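Local atomic coordinates of Ceg4 (Legionella pneumophila subsp. pneumophila, PDB entry 6AOK), a protein that acts as a HAD-like phosphotyrosine phosphatase, a secreted effector that attenuates eukaryotic MAPK pathways, this chain being its magnesium-binding phosphatase domain. Residues 15-19 with 20-24; 131-134 with 135-138; 146-149 with 150-154. All coordinates share one frame; numbering follows the deposited sequence.

How the contacts relate
The three contacts follow one another along the chain, and all belong to the parallel five-stranded sheet of the HAD-like domain and its covering helices. Contact 1 leaves the end of the central strand 13-17 and supplies Asp18 and Asp20 to the magnesium site, which Asp167 completes. Contact 2 turns helix 130-133 into strand 136-139, an outermost strand of the sheet. Contact 3 lies on helix 144-153, the next helix in the chain. The centres of contacts 1 and 2 are about 14 Å apart, and the centre of contact 3 is about 17 Å from each of theirs. Helix 144-153 touches both the metal-bearing strand and the outer one: Val148, Arg151 and Leu152 pack on Phe16, and Arg151 meets Thr137.

Contact 1 (15-19 with 20-24); sequences IFTDF and DGTVT. With MG (magnesium ion), chain B.
Asp18 and Thr22 meet obliquely beside the magnesium ion. Thr22 OG1 donates to Asp18 OD2 at 2.9 Å, on the anti lone pair, and the same OD2 binds magnesium at 2.0 Å. The backbone O of Asp20 is a second ligand, also 2.0 Å from the metal. Asp167 and three waters complete the site. The spacing of Asp18, Asp20 and Thr22 fits the DxDx(T/V) motif of HAD phosphatases. The other Asp18 oxygen, OD1, pairs with Lys144, while Asp20 OD2 bonds to Asn114. The Phe19 ring turns away from the metal, with CG anti to the backbone N (chi1 -177°). Thr24 CG2 sits over one face of the Phe19 ring, 4.0 Å from the centroid, in a CH-pi contact. Asp20 OD1 lies at the ring edge, its carboxylate plane turned 79° from the ring. The backbone O of Phe19 gathers the turn. It accepts from Thr22 N at 3.1 Å and from Thr24 N at 3.2 Å, which reach it from opposite faces of the carbonyl plane. Residues 18-24 are buried at the end of strand 13-17. The Phe19 ring packs against helix 116-125, and Thr22 against Leu165 of strand 161-165.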
loop_
_atom_site.group_PDB
_atom_site.type_symbol
_atom_site.label_atom_id
_atom_site.label_comp_id
_atom_site.label_asym_id
_atom_site.label_seq_id
_atom_site.Cartn_x
_atom_site.Cartn_y
_atom_site.Cartn_z
ATOM N N ILE A 15 -2.539 6.350 -7.267
ATOM C CA ILE A 15 -1.357 6.027 -6.498
ATOM C C ILE A 15 -0.912 4.623 -6.880
ATOM O O ILE A 15 -1.715 3.685 -6.861
ATOM C CB ILE A 15 -1.635 6.136 -4.988
ATOM C CG1 ILE A 15 -2.009 7.573 -4.640
ATOM C CG2 ILE A 15 -0.400 5.676 -4.186
ATOM C CD1 ILE A 15 -2.619 7.667 -3.313
ATOM N N PHE A 16 0.374 4.469 -7.151
ATOM C CA PHE A 16 0.982 3.154 -7.253
ATOM C C PHE A 16 2.033 3.140 -6.178
ATOM O O PHE A 16 3.065 3.805 -6.340
ATOM C CB PHE A 16 1.619 2.922 -8.626
ATOM C CG PHE A 16 0.614 2.816 -9.725
ATOM C CD1 PHE A 16 0.362 3.903 -10.561
ATOM C CD2 PHE A 16 -0.105 1.669 -9.898
ATOM C CE1 PHE A 16 -0.571 3.801 -11.581
ATOM C CE2 PHE A 16 -1.074 1.582 -10.855
ATOM C CZ PHE A 16 -1.303 2.663 -11.702
ATOM N N THR A 17 1.800 2.363 -5.105
ATOM C CA THR A 17 2.734 2.371 -3.990
ATOM C C THR A 17 3.144 0.936 -3.670
ATOM O O THR A 17 2.318 0.015 -3.679
ATOM C CB THR A 17 2.127 3.049 -2.744
ATOM O OG1 THR A 17 3.086 3.041 -1.696
ATOM C CG2 THR A 17 0.908 2.302 -2.273
ATOM N N ASP A 18 4.426 0.751 -3.430
ATOM C CA ASP A 18 4.932 -0.464 -2.810
ATOM C C ASP A 18 4.355 -0.615 -1.390
ATOM O O ASP A 18 3.825 0.337 -0.804
ATOM C CB ASP A 18 6.476 -0.387 -2.785
ATOM C CG ASP A 18 7.114 -1.631 -2.190
ATOM O OD1 ASP A 18 6.701 -2.771 -2.555
ATOM O OD2 ASP A 18 8.040 -1.455 -1.369
ATOM N N PHE A 19 4.433 -1.837 -0.846
ATOM C CA PHE A 19 4.017 -2.037 0.541
ATOM C C PHE A 19 5.222 -2.147 1.476
ATOM O O PHE A 19 5.494 -1.206 2.239
ATOM C CB PHE A 19 3.066 -3.262 0.665
ATOM C CG PHE A 19 2.551 -3.470 2.066
ATOM C CD1 PHE A 19 1.555 -2.638 2.584
ATOM C CD2 PHE A 19 3.054 -4.502 2.864
ATOM C CE1 PHE A 19 1.083 -2.806 3.872
ATOM C CE2 PHE A 19 2.579 -4.667 4.171
ATOM C CZ PHE A 19 1.594 -3.827 4.663
ATOM N N ASP A 20 5.971 -3.258 1.429
ATOM C CA ASP A 20 7.027 -3.510 2.420
ATOM C C ASP A 20 8.179 -2.546 2.222
ATOM O O ASP A 20 8.800 -2.546 1.141
ATOM C CB ASP A 20 7.566 -4.933 2.290
ATOM C CG ASP A 20 6.526 -5.982 2.546
ATOM O OD1 ASP A 20 5.989 -6.081 3.692
ATOM O OD2 ASP A 20 6.213 -6.701 1.572
ATOM N N GLY A 21 8.517 -1.785 3.277
ATOM C CA GLY A 21 9.605 -0.846 3.206
ATOM C C GLY A 21 9.217 0.495 2.612
ATOM O O GLY A 21 10.038 1.407 2.587
ATOM N N THR A 22 7.987 0.636 2.158
ATOM C CA THR A 22 7.462 1.908 1.691
ATOM C C THR A 22 6.337 2.352 2.610
ATOM O O THR A 22 6.463 3.351 3.341
ATOM C CB THR A 22 6.998 1.735 0.225
ATOM O OG1 THR A 22 8.142 1.368 -0.597
ATOM C CG2 THR A 22 6.347 3.024 -0.297
ATOM N N VAL A 23 5.247 1.600 2.636
ATOM C CA VAL A 23 4.216 1.803 3.648
ATOM C C VAL A 23 4.704 1.315 5.027
ATOM O O VAL A 23 4.467 1.968 6.045
ATOM C CB VAL A 23 2.915 1.094 3.200
ATOM C CG1 VAL A 23 1.868 1.193 4.250
ATOM C CG2 VAL A 23 2.325 1.688 1.873
ATOM N N THR A 24 5.411 0.180 5.090
ATOM C CA THR A 24 5.982 -0.290 6.351
ATOM C C THR A 24 7.408 0.168 6.467
ATOM O O THR A 24 7.981 0.687 5.519
ATOM C CB THR A 24 5.958 -1.824 6.488
ATOM O OG1 THR A 24 7.018 -2.387 5.685
ATOM C CG2 THR A 24 4.660 -2.378 6.111
HETATM MG MG MG B . 9.595 -2.500 -0.729
HETATM O O HOH W 1 5.790 -4.817 -1.095
HETATM O O HOH W 2 8.907 -4.378 -1.160
HETATM O O HOH W 3 10.238 -2.545 -2.732
HETATM O O HOH W 4 11.402 -3.289 0.030
#

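Contact 2 (131-134 with 135-138); sequences EEIS and KLTI
A type I beta turn from Ile133 to Leu136 carries the chain from helix 130-133 into strand 136-139. Leu136 N closes it on Ile133 O at 3.0 Å. One residue earlier, Lys135 N bonds to Glu132 O, also at 3.0 Å. Ser134 OG donates a hydrogen bond to Glu131 O at 2.7 Å. The serine's chi1 of 77° brings its hydroxyl back over the helix end. Glu131 and Lys135 lie side by side and point the same way. The glutamate chain runs out extended, while the lysine bends at chi2 and chi4, and Lys135 CG passes 3.4 Å from Glu131 O. Their ends form a salt bridge, Glu131 OE2 to Lys135 NZ, at 3.6 Å. Water 6 donates to Glu131 OE2 at 2.7 Å and accepts a weak bond from Lys135 NZ. Ile133 packs on helix 116-125 and Leu136 on strand 106-111. Glu132 points away from the turn and bonds to His98. Water 7 donates to both Ile133 O and Leu136 O, so it ties the first and last carbonyls of the turn together. The charged pair is long and shares water at an exposed surface, so it is probably a loose, partly solvated ion pair.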
loop_
_atom_site.group_PDB
_atom_site.type_symbol
_atom_site.label_atom_id
_atom_site.label_comp_id
_atom_site.label_asym_id
_atom_site.label_seq_id
_atom_site.Cartn_x
_atom_site.Cartn_y
_atom_site.Cartn_z
ATOM N N GLU A 131 -14.746 -1.394 4.704
ATOM C CA GLU A 131 -15.063 -0.437 3.649
ATOM C C GLU A 131 -13.809 0.238 3.115
ATOM O O GLU A 131 -13.624 0.353 1.894
ATOM C CB GLU A 131 -16.042 0.615 4.166
ATOM C CG GLU A 131 -16.546 1.501 3.056
ATOM C CD GLU A 131 -17.292 2.718 3.584
ATOM O OE1 GLU A 131 -17.925 2.619 4.674
ATOM O OE2 GLU A 131 -17.225 3.774 2.907
ATOM N N GLU A 132 -12.930 0.703 4.011
ATOM C CA GLU A 132 -11.706 1.326 3.551
ATOM C C GLU A 132 -10.814 0.327 2.846
ATOM O O GLU A 132 -10.208 0.638 1.820
ATOM C CB GLU A 132 -10.943 1.939 4.725
ATOM C CG GLU A 132 -11.584 3.162 5.284
ATOM C CD GLU A 132 -10.874 3.596 6.561
ATOM O OE1 GLU A 132 -10.904 2.852 7.584
ATOM O OE2 GLU A 132 -10.229 4.669 6.497
ATOM N N ILE A 133 -10.682 -0.873 3.411
ATOM C CA ILE A 133 -9.777 -1.846 2.819
ATOM C C ILE A 133 -10.265 -2.266 1.445
ATOM O O ILE A 133 -9.446 -2.535 0.534
ATOM C CB ILE A 133 -9.635 -3.033 3.776
ATOM C CG1 ILE A 133 -8.915 -2.542 5.032
ATOM C CG2 ILE A 133 -8.825 -4.143 3.114
ATOM C CD1 ILE A 133 -8.764 -3.577 6.141
ATOM N N SER A 134 -11.584 -2.305 1.269
ATOM C CA SER A 134 -12.157 -2.647 -0.038
ATOM C C SER A 134 -11.827 -1.601 -1.104
ATOM O O SER A 134 -12.069 -1.847 -2.287
ATOM C CB SER A 134 -13.645 -2.800 0.071
ATOM O OG SER A 134 -14.326 -1.543 0.130
ATOM N N LYS A 135 -11.274 -0.458 -0.737
ATOM C CA LYS A 135 -10.926 0.480 -1.791
ATOM C C LYS A 135 -9.496 0.328 -2.248
ATOM O O LYS A 135 -9.076 1.048 -3.157
ATOM C CB LYS A 135 -11.178 1.923 -1.351
ATOM C CG LYS A 135 -12.537 2.129 -0.734
ATOM C CD LYS A 135 -13.602 2.358 -1.757
ATOM C CE LYS A 135 -15.033 2.370 -1.096
ATOM N NZ LYS A 135 -15.227 3.463 -0.045
ATOM N N LEU A 136 -8.741 -0.569 -1.638
ATOM C CA LEU A 136 -7.418 -0.896 -2.104
ATOM C C LEU A 136 -7.509 -1.816 -3.311
ATOM O O LEU A 136 -8.324 -2.739 -3.327
ATOM C CB LEU A 136 -6.655 -1.639 -1.015
ATOM C CG LEU A 136 -6.299 -0.839 0.208
ATOM C CD1 LEU A 136 -5.726 -1.851 1.176
ATOM C CD2 LEU A 136 -5.222 0.164 -0.155
ATOM N N THR A 137 -6.645 -1.583 -4.305
ATOM C CA THR A 137 -6.410 -2.528 -5.405
ATOM C C THR A 137 -5.016 -3.074 -5.142
ATOM O O THR A 137 -4.052 -2.318 -5.098
ATOM C CB THR A 137 -6.486 -1.838 -6.774
ATOM O OG1 THR A 137 -7.823 -1.392 -7.010
ATOM C CG2 THR A 137 -6.062 -2.774 -7.958
ATOM N N ILE A 138 -4.907 -4.368 -4.931
ATOM C CA ILE A 138 -3.631 -4.967 -4.573
ATOM C C ILE A 138 -3.209 -5.789 -5.768
ATOM O O ILE A 138 -3.924 -6.728 -6.162
ATOM C CB ILE A 138 -3.743 -5.821 -3.300
ATOM C CG1 ILE A 138 -4.239 -4.932 -2.154
ATOM C CG2 ILE A 138 -2.334 -6.460 -2.923
ATOM C CD1 ILE A 138 -4.449 -5.680 -0.858
HETATM O O HOH W 5 -13.951 4.454 2.656
HETATM O O HOH W 6 -16.939 5.893 1.306
HETATM O O HOH W 7 -9.076 -4.758 -1.338
#

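Contact 3 (146-149 with 150-154); sequences NDVN and SRLNH
Ser150 N bonds to Asn146 O at 2.8 Å, the first of four successive i to i+4 bonds in the last turns of helix 144-153. This helix packs on the parallel sheet of the HAD-like domain. The next backbone bonds are Arg151 to Asp147, Leu152 to Val148 and Asn153 to Asn149. The fourth is the most bent, with an N-H...O angle of 137° and 3.2 Å between Asn153 N and Asn149 O.

The apolar contact is on the buried side. Val148 and Leu152 lie side by side and point the same way, with Val148 CG1 4.0 Å from Leu152 CD1. Leu152 CB and CG also lie against Val148 O, with CB 3.4 Å from that oxygen. Both side chains pack on Phe16 of strand 13-17 and on Val179 of helix 169-180, so the pair lies between that strand and that helix.

Polar side chains make a second group of contacts. Asn149 ND2 donates to water 8 at 2.8 Å. Asn149 OD1 is held by Lys182, and Asp147 OD2 accepts from the backbone N of Ser141. The Arg151 chain turns at chi2 (66°), which swings the guanidinium toward the sheet. Its NE bonds to Asn109, a residue of strand 106-111. The guanidinium and the His154 ring meet edge to edge, nearly in both planes: Arg151 NH1 donates to His154 ND1 at 3.1 Å with an N-H...N angle of 163°.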
loop_
_atom_site.group_PDB
_atom_site.type_symbol
_atom_site.label_atom_id
_atom_site.label_comp_id
_atom_site.label_asym_id
_atom_site.label_seq_id
_atom_site.Cartn_x
_atom_site.Cartn_y
_atom_site.Cartn_z
ATOM N N ASN A 146 4.427 -4.910 -15.454
ATOM C CA ASN A 146 3.208 -5.433 -16.072
ATOM C C ASN A 146 2.002 -5.071 -15.238
ATOM O O ASN A 146 0.926 -4.769 -15.785
ATOM C CB ASN A 146 3.294 -6.957 -16.232
ATOM C CG ASN A 146 3.851 -7.368 -17.602
ATOM O OD1 ASN A 146 4.171 -6.512 -18.462
ATOM N ND2 ASN A 146 3.996 -8.686 -17.809
ATOM N N ASP A 147 2.151 -5.098 -13.909
ATOM C CA ASP A 147 1.013 -4.762 -13.061
ATOM C C ASP A 147 0.567 -3.316 -13.283
ATOM O O ASP A 147 -0.634 -3.043 -13.393
ATOM C CB ASP A 147 1.351 -5.011 -11.597
ATOM C CG ASP A 147 1.123 -6.489 -11.181
ATOM O OD1 ASP A 147 0.562 -7.270 -11.984
ATOM O OD2 ASP A 147 1.502 -6.884 -10.060
ATOM N N VAL A 148 1.504 -2.368 -13.325
ATOM C CA VAL A 148 1.091 -0.970 -13.521
ATOM C C VAL A 148 0.628 -0.742 -14.971
ATOM O O VAL A 148 -0.319 0.021 -15.249
ATOM C CB VAL A 148 2.258 -0.042 -13.137
ATOM C CG1 VAL A 148 1.974 1.444 -13.472
ATOM C CG2 VAL A 148 2.595 -0.266 -11.650
ATOM N N ASN A 149 1.333 -1.352 -15.925
ATOM C CA ASN A 149 0.958 -1.181 -17.316
ATOM C C ASN A 149 -0.462 -1.673 -17.549
ATOM O O ASN A 149 -1.263 -1.013 -18.226
ATOM C CB ASN A 149 1.933 -1.937 -18.214
ATOM C CG ASN A 149 1.613 -1.740 -19.696
ATOM O OD1 ASN A 149 1.791 -0.644 -20.220
ATOM N ND2 ASN A 149 1.141 -2.798 -20.376
ATOM N N SER A 150 -0.782 -2.849 -17.017
ATOM C CA SER A 150 -2.120 -3.403 -17.202
ATOM C C SER A 150 -3.173 -2.573 -16.462
ATOM O O SER A 150 -4.263 -2.317 -16.980
ATOM C CB SER A 150 -2.141 -4.854 -16.713
ATOM O OG SER A 150 -1.466 -5.707 -17.615
ATOM N N ARG A 151 -2.870 -2.154 -15.247
ATOM C CA ARG A 151 -3.822 -1.356 -14.482
ATOM C C ARG A 151 -4.105 -0.006 -15.152
ATOM O O ARG A 151 -5.267 0.424 -15.246
ATOM C CB ARG A 151 -3.269 -1.166 -13.077
ATOM C CG ARG A 151 -4.201 -0.364 -12.194
ATOM C CD ARG A 151 -5.493 -1.149 -11.962
ATOM N NE ARG A 151 -6.236 -0.494 -10.891
ATOM C CZ ARG A 151 -7.548 -0.335 -10.886
ATOM N NH1 ARG A 151 -8.256 -0.732 -11.930
ATOM N NH2 ARG A 151 -8.128 0.221 -9.832
ATOM N N LEU A 152 -3.076 0.666 -15.667
ATOM C CA LEU A 152 -3.316 1.966 -16.313
ATOM C C LEU A 152 -4.027 1.824 -17.660
ATOM O O LEU A 152 -4.578 2.807 -18.183
ATOM C CB LEU A 152 -1.998 2.717 -16.497
ATOM C CG LEU A 152 -1.417 3.443 -15.282
ATOM C CD1 LEU A 152 -0.043 4.067 -15.649
ATOM C CD2 LEU A 152 -2.395 4.529 -14.823
ATOM N N ASN A 153 -4.008 0.631 -18.243
ATOM C CA ASN A 153 -4.796 0.362 -19.434
ATOM C C ASN A 153 -6.281 0.250 -19.113
ATOM O O ASN A 153 -7.086 0.380 -20.028
ATOM C CB ASN A 153 -4.323 -0.954 -20.105
ATOM C CG ASN A 153 -4.940 -1.172 -21.500
ATOM O OD1 ASN A 153 -4.905 -0.281 -22.363
ATOM N ND2 ASN A 153 -5.540 -2.350 -21.705
ATOM N N HIS A 154 -6.648 -0.037 -17.855
ATOM C CA HIS A 154 -8.058 -0.222 -17.510
ATOM C C HIS A 154 -8.831 1.053 -17.793
ATOM O O HIS A 154 -8.296 2.157 -17.650
ATOM C CB HIS A 154 -8.244 -0.598 -16.048
ATOM C CG HIS A 154 -7.693 -1.946 -15.720
ATOM N ND1 HIS A 154 -7.375 -2.328 -14.434
ATOM C CD2 HIS A 154 -7.393 -3.000 -16.525
ATOM C CE1 HIS A 154 -6.872 -3.560 -14.465
ATOM N NE2 HIS A 154 -6.892 -3.996 -15.720
HETATM O O HOH W 8 0.906 -5.209 -18.879
#